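Local coordinates for putative fructose-aminoacid-6-phosphate deglycase (Bacillus subtilis, PDB 3EUA), which converts a range of fructosamine 6-phosphates to glucose 6-phosphate and a free amino acid, at residues T6-R11 / Q160-L165; L176-D181 / A279-T284; I247-L252 / L297-V302. All coordinates share one frame; numbering follows the deposited sequence.

Contact 1 of 3, residues T6-R11 / Q160-L165; sequences TAKVNR and QAIEGL
Ile162 reaches out of helix 158-190 with both ends of its branched side chain to meet two consecutive residues of the N-terminal segment 6-11, Lys8 and Val9. Its terminal methyl CD1 touches Val9 CG2 at 4.0 Å, the two side chains crossing at about a right angle, so that methyl meets methyl at a single point. The other branch, Ile162 CG2, lies 3.9 Å from Lys8 CB. This division of labour follows from the isoleucine torsion: with CG1 beside the backbone N (chi1 -59°) and CG2 anti to that N, the two arms fork toward neighbouring residues. Val9 and Ile162 are both buried, and Gln143 of helix 137-153 touches both, closing this apolar corner; Phe158, one turn earlier on the long helix, also packs on Val9. The protein carries two SIS domains, each with a parallel sheet flanked by helices, and helix 158-190 starts near the N-terminal segment and reaches the loop 279-284 that follows strand 273-277 of the second sheet. The segment 6-11 leads into helix 11-20, which precedes the first strand of the N-terminal sheet, and Asn10 is the N-cap of that helix, its OD1 accepting from Val13 N. A short 3-10 turn sets the preceding residues, with Val9 N bonded to Thr6 O at 3.1 Å. The solvent side is looser. Beyond CB, the exposed Lys8 leaves the isoleucine behind: its chain runs out extended and bends only at the last torsion (chi4 -69°), where NZ forms a salt bridge with Asp166, one turn beyond Ile162 on the same long helix. Between the two segments just 153 Å² is buried, and their nearest CA atoms, those of Lys8 and Ile162, are 7.4 Å apart.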
ATOM      1  N   THR A   6     -22.690   4.099 -23.851  1.00 34.91           N
ATOM      2  CA  THR A   6     -23.662   3.563 -22.893  1.00 35.08           C
ATOM      3  C   THR A   6     -24.265   2.217 -23.336  1.00 34.98           C
ATOM      4  O   THR A   6     -24.592   1.360 -22.494  1.00 35.66           O
ATOM      5  CB  THR A   6     -24.799   4.552 -22.682  1.00 35.37           C
ATOM      6  OG1 THR A   6     -24.244   5.842 -22.403  1.00 35.62           O
ATOM      7  CG2 THR A   6     -25.710   4.110 -21.538  1.00 35.90           C
ATOM      8  N   ALA A   7     -24.403   2.025 -24.651  1.00 34.33           N
ATOM      9  CA  ALA A   7     -24.939   0.777 -25.205  1.00 33.89           C
ATOM     10  C   ALA A   7     -24.036  -0.425 -24.944  1.00 33.23           C
ATOM     11  O   ALA A   7     -24.501  -1.570 -25.013  1.00 33.32           O
ATOM     12  CB  ALA A   7     -25.169   0.900 -26.702  1.00 34.02           C
ATOM     13  N   LYS A   8     -22.750  -0.161 -24.702  1.00 32.12           N
ATOM     14  CA  LYS A   8     -21.771  -1.202 -24.424  1.00 31.38           C
ATOM     15  C   LYS A   8     -21.637  -1.481 -22.921  1.00 29.94           C
ATOM     16  O   LYS A   8     -20.933  -2.413 -22.533  1.00 30.06           O
ATOM     17  CB  LYS A   8     -20.403  -0.796 -25.002  1.00 31.78           C
ATOM     18  CG  LYS A   8     -20.373  -0.558 -26.520  1.00 32.16           C
ATOM     19  CD  LYS A   8     -18.979  -0.091 -26.948  1.00 32.88           C
ATOM     20  CE  LYS A   8     -18.862   0.156 -28.462  1.00 34.90           C
ATOM     21  NZ  LYS A   8     -18.923  -1.093 -29.255  1.00 37.02           N
ATOM     22  N   VAL A   9     -22.311  -0.693 -22.076  1.00 28.14           N
ATOM     23  CA  VAL A   9     -22.223  -0.851 -20.633  1.00 26.81           C
ATOM     24  C   VAL A   9     -23.129  -1.960 -20.132  1.00 26.34           C
ATOM     25  O   VAL A   9     -24.257  -2.109 -20.584  1.00 26.32           O
ATOM     26  CB  VAL A   9     -22.519   0.476 -19.873  1.00 26.59           C
ATOM     27  CG1 VAL A   9     -22.534   0.280 -18.399  1.00 25.30           C
ATOM     28  CG2 VAL A   9     -21.445   1.489 -20.177  1.00 27.22           C
ATOM     29  N   ASN A  10     -22.582  -2.783 -19.249  1.00 25.69           N
ATOM     30  CA  ASN A  10     -23.295  -3.862 -18.567  1.00 25.88           C
ATOM     31  C   ASN A  10     -24.649  -3.300 -18.105  1.00 25.35           C
ATOM     32  O   ASN A  10     -24.725  -2.221 -17.495  1.00 24.78           O
ATOM     33  CB  ASN A  10     -22.376  -4.425 -17.420  1.00 26.21           C
ATOM     34  CG  ASN A  10     -23.109  -5.232 -16.304  1.00 28.92           C
ATOM     35  OD1 ASN A  10     -24.264  -4.985 -15.953  1.00 31.84           O
ATOM     36  ND2 ASN A  10     -22.353  -6.129 -15.651  1.00 32.00           N
ATOM     37  N   ARG A  11     -25.737  -4.004 -18.411  1.00 25.42           N
ATOM     38  CA  ARG A  11     -27.089  -3.514 -18.032  1.00 25.19           C
ATOM     39  C   ARG A  11     -27.278  -3.255 -16.547  1.00 24.44           C
ATOM     40  O   ARG A  11     -28.000  -2.340 -16.144  1.00 22.47           O
ATOM     41  CB  ARG A  11     -28.204  -4.438 -18.513  1.00 25.69           C
ATOM     42  CG  ARG A  11     -28.510  -4.291 -19.990  1.00 26.89           C
ATOM     43  CD  ARG A  11     -29.789  -5.035 -20.381  1.00 29.37           C
ATOM     44  NE  ARG A  11     -30.122  -4.796 -21.793  1.00 32.55           N
ATOM     45  CZ  ARG A  11     -29.603  -5.456 -22.836  1.00 34.39           C
ATOM     46  NH1 ARG A  11     -29.996  -5.135 -24.060  1.00 34.42           N
ATOM     47  NH2 ARG A  11     -28.705  -6.426 -22.672  1.00 35.59           N
ATOM     48  N   GLN A 160     -14.548   7.908 -24.052  1.00 24.67           N
ATOM     49  CA  GLN A 160     -13.238   7.455 -24.495  1.00 24.74           C
ATOM     50  C   GLN A 160     -12.775   6.238 -23.660  1.00 23.34           C
ATOM     51  O   GLN A 160     -12.045   5.390 -24.158  1.00 22.73           O
ATOM     52  CB  GLN A 160     -12.248   8.621 -24.497  1.00 25.05           C
ATOM     53  CG  GLN A 160     -12.663   9.773 -25.465  1.00 28.21           C
ATOM     54  CD  GLN A 160     -13.868  10.644 -24.987  1.00 32.34           C
ATOM     55  OE1 GLN A 160     -14.142  10.770 -23.787  1.00 32.05           O
ATOM     56  NE2 GLN A 160     -14.567  11.283 -25.954  1.00 36.85           N
ATOM     57  N   ALA A 161     -13.225   6.144 -22.412  1.00 22.29           N
ATOM     58  CA  ALA A 161     -12.891   4.998 -21.564  1.00 21.89           C
ATOM     59  C   ALA A 161     -13.593   3.761 -22.090  1.00 21.75           C
ATOM     60  O   ALA A 161     -12.962   2.708 -22.261  1.00 21.48           O
ATOM     61  CB  ALA A 161     -13.283   5.256 -20.123  1.00 20.89           C
ATOM     62  N   ILE A 162     -14.894   3.889 -22.341  1.00 21.72           N
ATOM     63  CA  ILE A 162     -15.704   2.778 -22.860  1.00 22.45           C
ATOM     64  C   ILE A 162     -15.251   2.365 -24.257  1.00 22.53           C
ATOM     65  O   ILE A 162     -15.103   1.168 -24.519  1.00 22.31           O
ATOM     66  CB  ILE A 162     -17.210   3.084 -22.915  1.00 22.44           C
ATOM     67  CG1 ILE A 162     -17.765   3.430 -21.560  1.00 23.87           C
ATOM     68  CG2 ILE A 162     -18.001   1.857 -23.332  1.00 23.38           C
ATOM     69  CD1 ILE A 162     -17.537   2.320 -20.524  1.00 26.12           C
ATOM     70  N   GLU A 163     -15.006   3.323 -25.136  1.00 22.95           N
ATOM     71  CA  GLU A 163     -14.505   2.981 -26.479  1.00 23.34           C
ATOM     72  C   GLU A 163     -13.139   2.308 -26.352  1.00 23.00           C
ATOM     73  O   GLU A 163     -12.832   1.340 -27.063  1.00 23.00           O
ATOM     74  CB  GLU A 163     -14.375   4.209 -27.405  1.00 23.76           C
ATOM     75  CG  GLU A 163     -15.687   4.869 -27.860  1.00 24.23           C
ATOM     76  N   GLY A 164     -12.308   2.819 -25.445  1.00 22.41           N
ATOM     77  CA  GLY A 164     -10.974   2.245 -25.237  1.00 22.01           C
ATOM     78  C   GLY A 164     -11.070   0.797 -24.790  1.00 21.07           C
ATOM     79  O   GLY A 164     -10.351  -0.078 -25.294  1.00 21.15           O
ATOM     80  N   LEU A 165     -11.946   0.527 -23.831  1.00 20.86           N
ATOM     81  CA  LEU A 165     -12.153  -0.834 -23.368  1.00 20.81           C
ATOM     82  C   LEU A 165     -12.597  -1.758 -24.506  1.00 21.22           C
ATOM     83  O   LEU A 165     -12.103  -2.876 -24.618  1.00 20.75           O
ATOM     84  CB  LEU A 165     -13.157  -0.886 -22.241  1.00 20.89           C
ATOM     85  CG  LEU A 165     -12.673  -0.477 -20.834  1.00 20.13           C
ATOM     86  CD1 LEU A 165     -13.862  -0.364 -19.919  1.00 18.74           C
ATOM     87  CD2 LEU A 165     -11.621  -1.477 -20.262  1.00 16.52           C
TER

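Contact 2 of 3, residues L176-D181 / A279-T284; sequences LKQEAD and ASYDFT
Glu179 bends at its second torsion (chi2 -77°), which turns its carboxylate toward the Tyr281 hydroxyl, whereas the adjacent Gln178, with CG anti to the backbone N and the chain extended beyond it, stretches to the backbone of Ser280. Tyr281 OH donates at 2.7 Å to Glu179 OE2, which accepts by its anti lone pair, facing away from OE1. OE2 lies at the edge of the ring, in its plane, yet the carboxylate plane is turned 69° from that of the ring, so the two flat groups meet edgewise and steeply inclined. The second oxygen, OE1, turns to its own helix and to helix 288-313: it accepts from Asn182 ND2 and, weakly, from Tyr306 OH. With an alanine here, the buried Tyr281 hydroxyl would probably lose its acceptor and Asn182 its side-chain partner, and the ring would be freer to shift. The Tyr281 and Ser280 bonds fasten the loop that follows 273-277, the last strand of the second SIS domain's parallel sheet, to the long helix 158-190. The outer bond is less regular. Gln178 NE2 reaches Ser280 O at 3.0 Å by a fairly straight N-H, and that oxygen lies in the amide plane of the glutamine, but the donor stands 63° out of the carbonyl plane of Ser280, off its lone pairs. The same NE2 also donates to a water at 2.6 Å, which in turn donates to Ser280 OG at 3.2 Å; that serine oxygen is bonded as well to Asp277 O. Gln178 NE2 also sits at the edge of the Tyr281 ring, 3.7 Å from CD1. Farther along the loop, Asp282 OD1 closes an Asx turn with Thr284 N at 3.0 Å and accepts from Thr284 OG1 by its syn lone pair.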
ATOM      1  N   LEU A 176      -0.254 -10.262 -26.784  1.00 21.78           N
ATOM      2  CA  LEU A 176      -0.021 -11.699 -26.477  1.00 22.18           C
ATOM      3  C   LEU A 176       0.842 -12.365 -27.545  1.00 23.28           C
ATOM      4  O   LEU A 176       1.729 -13.153 -27.228  1.00 23.25           O
ATOM      5  CB  LEU A 176      -1.357 -12.449 -26.331  1.00 21.64           C
ATOM      6  CG  LEU A 176      -2.064 -11.980 -25.075  1.00 20.27           C
ATOM      7  CD1 LEU A 176      -3.558 -12.422 -25.020  1.00 20.80           C
ATOM      8  CD2 LEU A 176      -1.269 -12.450 -23.848  1.00 22.28           C
ATOM      9  N   LYS A 177       0.544 -12.062 -28.807  1.00 23.81           N
ATOM     10  CA  LYS A 177       1.260 -12.620 -29.947  1.00 25.22           C
ATOM     11  C   LYS A 177       2.696 -12.165 -29.921  1.00 25.09           C
ATOM     12  O   LYS A 177       3.641 -12.945 -30.073  1.00 25.10           O
ATOM     13  CB  LYS A 177       0.600 -12.116 -31.237  1.00 25.52           C
ATOM     14  CG  LYS A 177       1.243 -12.496 -32.568  1.00 27.47           C
ATOM     15  CD  LYS A 177       0.366 -11.935 -33.717  1.00 28.20           C
ATOM     16  CE  LYS A 177       0.938 -12.131 -35.138  1.00 31.63           C
ATOM     17  NZ  LYS A 177       2.144 -11.276 -35.452  1.00 36.49           N
ATOM     18  N   GLN A 178       2.857 -10.872 -29.720  1.00 24.98           N
ATOM     19  CA  GLN A 178       4.170 -10.274 -29.674  1.00 26.12           C
ATOM     20  C   GLN A 178       5.024 -10.767 -28.511  1.00 25.29           C
ATOM     21  O   GLN A 178       6.242 -10.834 -28.632  1.00 24.80           O
ATOM     22  CB  GLN A 178       4.019  -8.741 -29.648  1.00 25.88           C
ATOM     23  CG  GLN A 178       5.195  -7.950 -29.142  1.00 28.64           C
ATOM     24  CD  GLN A 178       4.938  -6.452 -29.175  1.00 29.48           C
ATOM     25  OE1 GLN A 178       4.280  -5.949 -30.090  1.00 36.28           O
ATOM     26  NE2 GLN A 178       5.498  -5.733 -28.211  1.00 32.29           N
ATOM     27  N   GLU A 179       4.393 -11.138 -27.401  1.00 24.61           N
ATOM     28  CA  GLU A 179       5.118 -11.609 -26.202  1.00 24.99           C
ATOM     29  C   GLU A 179       5.246 -13.122 -26.003  1.00 24.64           C
ATOM     30  O   GLU A 179       5.899 -13.560 -25.038  1.00 24.08           O
ATOM     31  CB  GLU A 179       4.418 -11.039 -24.948  1.00 25.44           C
ATOM     32  CG  GLU A 179       4.488  -9.520 -24.793  1.00 26.69           C
ATOM     33  CD  GLU A 179       5.842  -9.027 -24.287  1.00 30.64           C
ATOM     34  OE1 GLU A 179       6.854  -9.707 -24.527  1.00 33.58           O
ATOM     35  OE2 GLU A 179       5.900  -7.946 -23.648  1.00 33.09           O
ATOM     36  N   ALA A 180       4.647 -13.905 -26.893  1.00 24.53           N
ATOM     37  CA  ALA A 180       4.636 -15.365 -26.787  1.00 24.81           C
ATOM     38  C   ALA A 180       6.015 -16.010 -26.569  1.00 25.04           C
ATOM     39  O   ALA A 180       6.173 -16.878 -25.722  1.00 24.72           O
ATOM     40  CB  ALA A 180       3.963 -15.933 -28.021  1.00 25.08           C
ATOM     41  N   ASP A 181       7.019 -15.597 -27.334  1.00 25.47           N
ATOM     42  CA  ASP A 181       8.361 -16.167 -27.163  1.00 25.68           C
ATOM     43  C   ASP A 181       8.974 -15.702 -25.841  1.00 24.62           C
ATOM     44  O   ASP A 181       9.639 -16.482 -25.163  1.00 23.86           O
ATOM     45  CB  ASP A 181       9.233 -15.827 -28.369  1.00 26.43           C
ATOM     46  CG  ASP A 181       8.738 -16.519 -29.651  1.00 29.56           C
ATOM     47  OD1 ASP A 181       7.906 -17.464 -29.542  1.00 35.23           O
ATOM     48  OD2 ASP A 181       9.179 -16.136 -30.764  1.00 34.68           O
ATOM     49  N   ALA A 279       4.561   0.682 -23.751  1.00 21.42           N
ATOM     50  CA  ALA A 279       4.851   1.500 -24.924  1.00 21.83           C
ATOM     51  C   ALA A 279       5.162   0.643 -26.150  1.00 22.35           C
ATOM     52  O   ALA A 279       5.027   1.131 -27.280  1.00 22.33           O
ATOM     53  CB  ALA A 279       5.964   2.475 -24.617  1.00 21.20           C
ATOM     54  N   SER A 280       5.545  -0.626 -25.947  1.00 23.48           N
ATOM     55  CA  SER A 280       5.837  -1.549 -27.052  1.00 24.04           C
ATOM     56  C   SER A 280       4.566  -2.166 -27.644  1.00 24.31           C
ATOM     57  O   SER A 280       4.657  -2.844 -28.652  1.00 24.11           O
ATOM     58  CB  SER A 280       6.822  -2.631 -26.606  1.00 24.14           C
ATOM     59  OG  SER A 280       6.246  -3.501 -25.652  1.00 24.94           O
ATOM     60  N   TYR A 281       3.403  -1.942 -27.020  1.00 24.37           N
ATOM     61  CA  TYR A 281       2.138  -2.457 -27.510  1.00 24.71           C
ATOM     62  C   TYR A 281       1.448  -1.405 -28.362  1.00 25.34           C
ATOM     63  O   TYR A 281       1.875  -0.247 -28.404  1.00 25.16           O
ATOM     64  CB  TYR A 281       1.246  -2.938 -26.339  1.00 24.72           C
ATOM     65  CG  TYR A 281       1.963  -3.862 -25.375  1.00 24.59           C
ATOM     66  CD1 TYR A 281       2.844  -4.848 -25.830  1.00 25.02           C
ATOM     67  CD2 TYR A 281       1.723  -3.791 -24.016  1.00 25.90           C
ATOM     68  CE1 TYR A 281       3.508  -5.695 -24.948  1.00 25.66           C
ATOM     69  CE2 TYR A 281       2.383  -4.660 -23.107  1.00 25.98           C
ATOM     70  CZ  TYR A 281       3.269  -5.597 -23.584  1.00 24.84           C
ATOM     71  OH  TYR A 281       3.910  -6.430 -22.710  1.00 24.63           O
ATOM     72  N   ASP A 282       0.373  -1.803 -29.042  1.00 26.30           N
ATOM     73  CA  ASP A 282      -0.355  -0.912 -29.954  1.00 26.60           C
ATOM     74  C   ASP A 282      -1.579  -0.255 -29.326  1.00 26.39           C
ATOM     75  O   ASP A 282      -2.635  -0.869 -29.258  1.00 26.91           O
ATOM     76  CB  ASP A 282      -0.758  -1.737 -31.177  1.00 26.19           C
ATOM     77  CG  ASP A 282      -1.480  -0.929 -32.232  1.00 28.32           C
ATOM     78  OD1 ASP A 282      -1.703   0.284 -32.016  1.00 28.07           O
ATOM     79  OD2 ASP A 282      -1.836  -1.521 -33.285  1.00 30.19           O
ATOM     80  N   PHE A 283      -1.431   0.993 -28.897  1.00 26.19           N
ATOM     81  CA  PHE A 283      -2.515   1.777 -28.317  1.00 26.16           C
ATOM     82  C   PHE A 283      -2.988   2.851 -29.279  1.00 26.51           C
ATOM     83  O   PHE A 283      -3.599   3.819 -28.866  1.00 27.32           O
ATOM     84  CB  PHE A 283      -2.047   2.422 -27.001  1.00 26.11           C
ATOM     85  CG  PHE A 283      -1.916   1.436 -25.842  1.00 24.74           C
ATOM     86  CD1 PHE A 283      -0.766   0.673 -25.679  1.00 25.36           C
ATOM     87  CD2 PHE A 283      -2.924   1.314 -24.911  1.00 25.37           C
ATOM     88  CE1 PHE A 283      -0.660  -0.222 -24.625  1.00 25.38           C
ATOM     89  CE2 PHE A 283      -2.822   0.431 -23.867  1.00 23.31           C
ATOM     90  CZ  PHE A 283      -1.699  -0.341 -23.723  1.00 24.66           C
ATOM     91  N   THR A 284      -2.740   2.667 -30.574  1.00 26.96           N
ATOM     92  CA  THR A 284      -3.105   3.653 -31.583  1.00 27.34           C
ATOM     93  C   THR A 284      -4.619   3.900 -31.719  1.00 27.82           C
ATOM     94  O   THR A 284      -5.014   4.989 -32.163  1.00 28.74           O
ATOM     95  CB  THR A 284      -2.467   3.264 -32.991  1.00 27.30           C
ATOM     96  OG1 THR A 284      -3.019   2.040 -33.482  1.00 27.46           O
ATOM     97  CG2 THR A 284      -0.940   3.089 -32.891  1.00 27.33           C
TER
HETATM   98  O   HOH W   1       6.738  -6.623 -26.107  1.00 49.88           O

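Contact 3 of 3, residues I247-L252 / L297-V302; sequences IILLGL and LVLNRV
Leu299 looks from helix 288-313 onto the end of strand 246-250, and its side chain makes more of the contact the farther out one goes. CB stands back, 4.9 Å from both methyls of Leu249, CD1 and CD2. CG, set beside the backbone N, comes closer, 4.5 Å from Leu250 O, before the chain forks. The tips do the touching. CD1 comes within 3.7 Å of Leu250 O and 4.0 Å of Gly251 CA, lying against the backbone where the strand gives way to the loop, and it also faces Leu249 CB at 4.4 Å. The other tip, Leu299 CD2, lies 4.2 Å from Leu250 O. It also meets the end of Leu249, with Leu299 CD2 and Leu249 CD2 4.4 Å apart. In this alpha/beta sandwich of the second SIS domain the strand's side chains alternate: Leu249 points to helix 288-313, while Leu250 turns its CB the other way and packs on helix 256-269. Leu276 of the neighbouring strand touches both Leu249 and Leu299, widening the apolar floor beneath the helix. Gly251 contributes bare backbone to CD1, and its N and O are taken by Glu259 and Arg256 of helix 256-269.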
ATOM      1  N   ILE A 247      10.912  -8.492 -12.327  1.00 18.69           N
ATOM      2  CA  ILE A 247       9.948  -8.284 -13.383  1.00 18.60           C
ATOM      3  C   ILE A 247       9.612  -6.809 -13.234  1.00 18.61           C
ATOM      4  O   ILE A 247       9.134  -6.388 -12.171  1.00 19.07           O
ATOM      5  CB  ILE A 247       8.640  -9.070 -13.232  1.00 18.63           C
ATOM      6  CG1 ILE A 247       8.850 -10.575 -13.400  1.00 17.85           C
ATOM      7  CG2 ILE A 247       7.582  -8.559 -14.254  1.00 20.01           C
ATOM      8  CD1 ILE A 247       7.614 -11.353 -12.966  1.00 20.69           C
ATOM      9  N   ILE A 248       9.843  -6.042 -14.284  1.00 18.72           N
ATOM     10  CA  ILE A 248       9.639  -4.603 -14.272  1.00 18.99           C
ATOM     11  C   ILE A 248       8.603  -4.164 -15.282  1.00 18.84           C
ATOM     12  O   ILE A 248       8.676  -4.501 -16.463  1.00 17.98           O
ATOM     13  CB  ILE A 248      10.971  -3.927 -14.579  1.00 19.27           C
ATOM     14  CG1 ILE A 248      11.936  -4.227 -13.428  1.00 19.04           C
ATOM     15  CG2 ILE A 248      10.767  -2.412 -14.850  1.00 20.51           C
ATOM     16  CD1 ILE A 248      13.340  -3.616 -13.556  1.00 19.49           C
ATOM     17  N   LEU A 249       7.608  -3.425 -14.799  1.00 19.08           N
ATOM     18  CA  LEU A 249       6.528  -2.970 -15.656  1.00 19.76           C
ATOM     19  C   LEU A 249       6.607  -1.485 -15.926  1.00 19.90           C
ATOM     20  O   LEU A 249       6.813  -0.700 -15.022  1.00 21.39           O
ATOM     21  CB  LEU A 249       5.170  -3.234 -15.015  1.00 19.54           C
ATOM     22  CG  LEU A 249       4.916  -4.663 -14.563  1.00 20.37           C
ATOM     23  CD1 LEU A 249       3.551  -4.711 -13.850  1.00 18.78           C
ATOM     24  CD2 LEU A 249       5.051  -5.676 -15.703  1.00 20.12           C
ATOM     25  N   LEU A 250       6.463  -1.110 -17.179  1.00 20.27           N
ATOM     26  CA  LEU A 250       6.468   0.288 -17.549  1.00 20.47           C
ATOM     27  C   LEU A 250       5.131   0.547 -18.205  1.00 20.40           C
ATOM     28  O   LEU A 250       4.780  -0.095 -19.198  1.00 20.67           O
ATOM     29  CB  LEU A 250       7.633   0.657 -18.461  1.00 21.39           C
ATOM     30  CG  LEU A 250       9.019   0.511 -17.838  1.00 21.83           C
ATOM     31  CD1 LEU A 250       9.584  -0.901 -18.162  1.00 22.33           C
ATOM     32  CD2 LEU A 250       9.883   1.614 -18.366  1.00 23.08           C
ATOM     33  N   GLY A 251       4.371   1.472 -17.627  1.00 20.34           N
ATOM     34  CA  GLY A 251       3.045   1.804 -18.122  1.00 20.10           C
ATOM     35  C   GLY A 251       3.053   3.055 -18.957  1.00 19.89           C
ATOM     36  O   GLY A 251       4.102   3.497 -19.426  1.00 19.54           O
ATOM     37  N   LEU A 252       1.875   3.622 -19.122  1.00 19.25           N
ATOM     38  CA  LEU A 252       1.694   4.824 -19.941  1.00 19.70           C
ATOM     39  C   LEU A 252       1.062   5.978 -19.139  1.00 19.40           C
ATOM     40  O   LEU A 252       0.556   6.976 -19.707  1.00 18.98           O
ATOM     41  CB  LEU A 252       0.803   4.493 -21.152  1.00 19.31           C
ATOM     42  CG  LEU A 252       1.308   3.436 -22.146  1.00 20.26           C
ATOM     43  CD1 LEU A 252       0.247   3.081 -23.162  1.00 18.47           C
ATOM     44  CD2 LEU A 252       2.601   3.897 -22.843  1.00 17.80           C
ATOM     45  N   LEU A 297      -4.249  -2.951 -17.691  1.00 17.81           N
ATOM     46  CA  LEU A 297      -5.070  -4.112 -18.107  1.00 17.96           C
ATOM     47  C   LEU A 297      -4.314  -4.954 -19.110  1.00 17.88           C
ATOM     48  O   LEU A 297      -4.302  -6.191 -19.026  1.00 18.58           O
ATOM     49  CB  LEU A 297      -6.400  -3.708 -18.699  1.00 17.70           C
ATOM     50  CG  LEU A 297      -7.451  -3.220 -17.724  1.00 19.83           C
ATOM     51  CD1 LEU A 297      -6.943  -2.108 -16.779  1.00 19.38           C
ATOM     52  CD2 LEU A 297      -8.647  -2.737 -18.510  1.00 20.16           C
ATOM     53  N   VAL A 298      -3.655  -4.302 -20.037  1.00 17.68           N
ATOM     54  CA  VAL A 298      -2.861  -5.013 -21.040  1.00 17.55           C
ATOM     55  C   VAL A 298      -1.651  -5.700 -20.411  1.00 17.40           C
ATOM     56  O   VAL A 298      -1.350  -6.837 -20.719  1.00 18.29           O
ATOM     57  CB  VAL A 298      -2.344  -4.052 -22.116  1.00 17.26           C
ATOM     58  CG1 VAL A 298      -1.667  -4.869 -23.199  1.00 15.86           C
ATOM     59  CG2 VAL A 298      -3.513  -3.254 -22.721  1.00 18.63           C
ATOM     60  N   LEU A 299      -0.949  -4.980 -19.532  1.00 17.54           N
ATOM     61  CA  LEU A 299       0.222  -5.523 -18.837  1.00 17.86           C
ATOM     62  C   LEU A 299      -0.201  -6.762 -18.035  1.00 17.38           C
ATOM     63  O   LEU A 299       0.461  -7.815 -18.070  1.00 17.44           O
ATOM     64  CB  LEU A 299       0.887  -4.430 -17.972  1.00 17.98           C
ATOM     65  CG  LEU A 299       1.687  -3.303 -18.683  1.00 17.31           C
ATOM     66  CD1 LEU A 299       1.953  -2.080 -17.781  1.00 16.17           C
ATOM     67  CD2 LEU A 299       3.011  -3.920 -19.216  1.00 18.44           C
ATOM     68  N   ASN A 300      -1.337  -6.655 -17.370  1.00 17.46           N
ATOM     69  CA  ASN A 300      -1.869  -7.763 -16.617  1.00 18.41           C
ATOM     70  C   ASN A 300      -2.181  -8.991 -17.472  1.00 18.16           C
ATOM     71  O   ASN A 300      -1.932 -10.136 -17.044  1.00 18.39           O
ATOM     72  CB  ASN A 300      -3.149  -7.359 -15.909  1.00 17.89           C
ATOM     73  CG  ASN A 300      -3.653  -8.432 -15.014  1.00 21.11           C
ATOM     74  OD1 ASN A 300      -2.959  -8.819 -14.090  1.00 22.49           O
ATOM     75  ND2 ASN A 300      -4.895  -8.895 -15.239  1.00 20.79           N
ATOM     76  N   ARG A 301      -2.767  -8.758 -18.647  1.00 18.48           N
ATOM     77  CA  ARG A 301      -3.114  -9.861 -19.550  1.00 18.44           C
ATOM     78  C   ARG A 301      -1.863 -10.557 -20.066  1.00 18.08           C
ATOM     79  O   ARG A 301      -1.796 -11.772 -20.140  1.00 18.22           O
ATOM     80  CB  ARG A 301      -3.937  -9.350 -20.725  1.00 18.87           C
ATOM     81  CG  ARG A 301      -4.374 -10.438 -21.738  1.00 18.76           C
ATOM     82  CD  ARG A 301      -5.288 -11.511 -21.071  1.00 20.95           C
ATOM     83  NE  ARG A 301      -5.495 -12.697 -21.897  1.00 20.33           N
ATOM     84  CZ  ARG A 301      -4.704 -13.768 -21.910  1.00 21.69           C
ATOM     85  NH1 ARG A 301      -3.617 -13.848 -21.167  1.00 22.64           N
ATOM     86  NH2 ARG A 301      -5.004 -14.787 -22.687  1.00 24.21           N
ATOM     87  N   VAL A 302      -0.849  -9.778 -20.438  1.00 18.95           N
ATOM     88  CA  VAL A 302       0.413 -10.364 -20.924  1.00 18.60           C
ATOM     89  C   VAL A 302       1.068 -11.210 -19.839  1.00 19.14           C
ATOM     90  O   VAL A 302       1.528 -12.332 -20.099  1.00 19.34           O
ATOM     91  CB  VAL A 302       1.370  -9.276 -21.389  1.00 18.77           C
ATOM     92  CG1 VAL A 302       2.767  -9.838 -21.638  1.00 18.97           C
ATOM     93  CG2 VAL A 302       0.784  -8.580 -22.647  1.00 18.53           C
TER

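How the contacts relate
Contact 3 belongs to the core: every touching residue is buried, and leucine methyls meet strand and backbone. Contacts 1 and 2 lie farther from the chain's centre and combine a buried part with an exposed rim, but contact 1 joins its segments by apolar carbon contacts, while contact 2 relies on hydrogen bonds and a water. Both use helix 158-190, their centres about 23 Å apart. Contacts 2 and 3 lie side by side, Phe283 packing on Val298 and Leu252, and Glu179 on Val302. Contact 1 reaches contact 3 through Leu165, whose CD2 lies 3.7 Å from CD2 of Leu297, so helix 288-313 forms part of contact 3 and touches the segments of the other two.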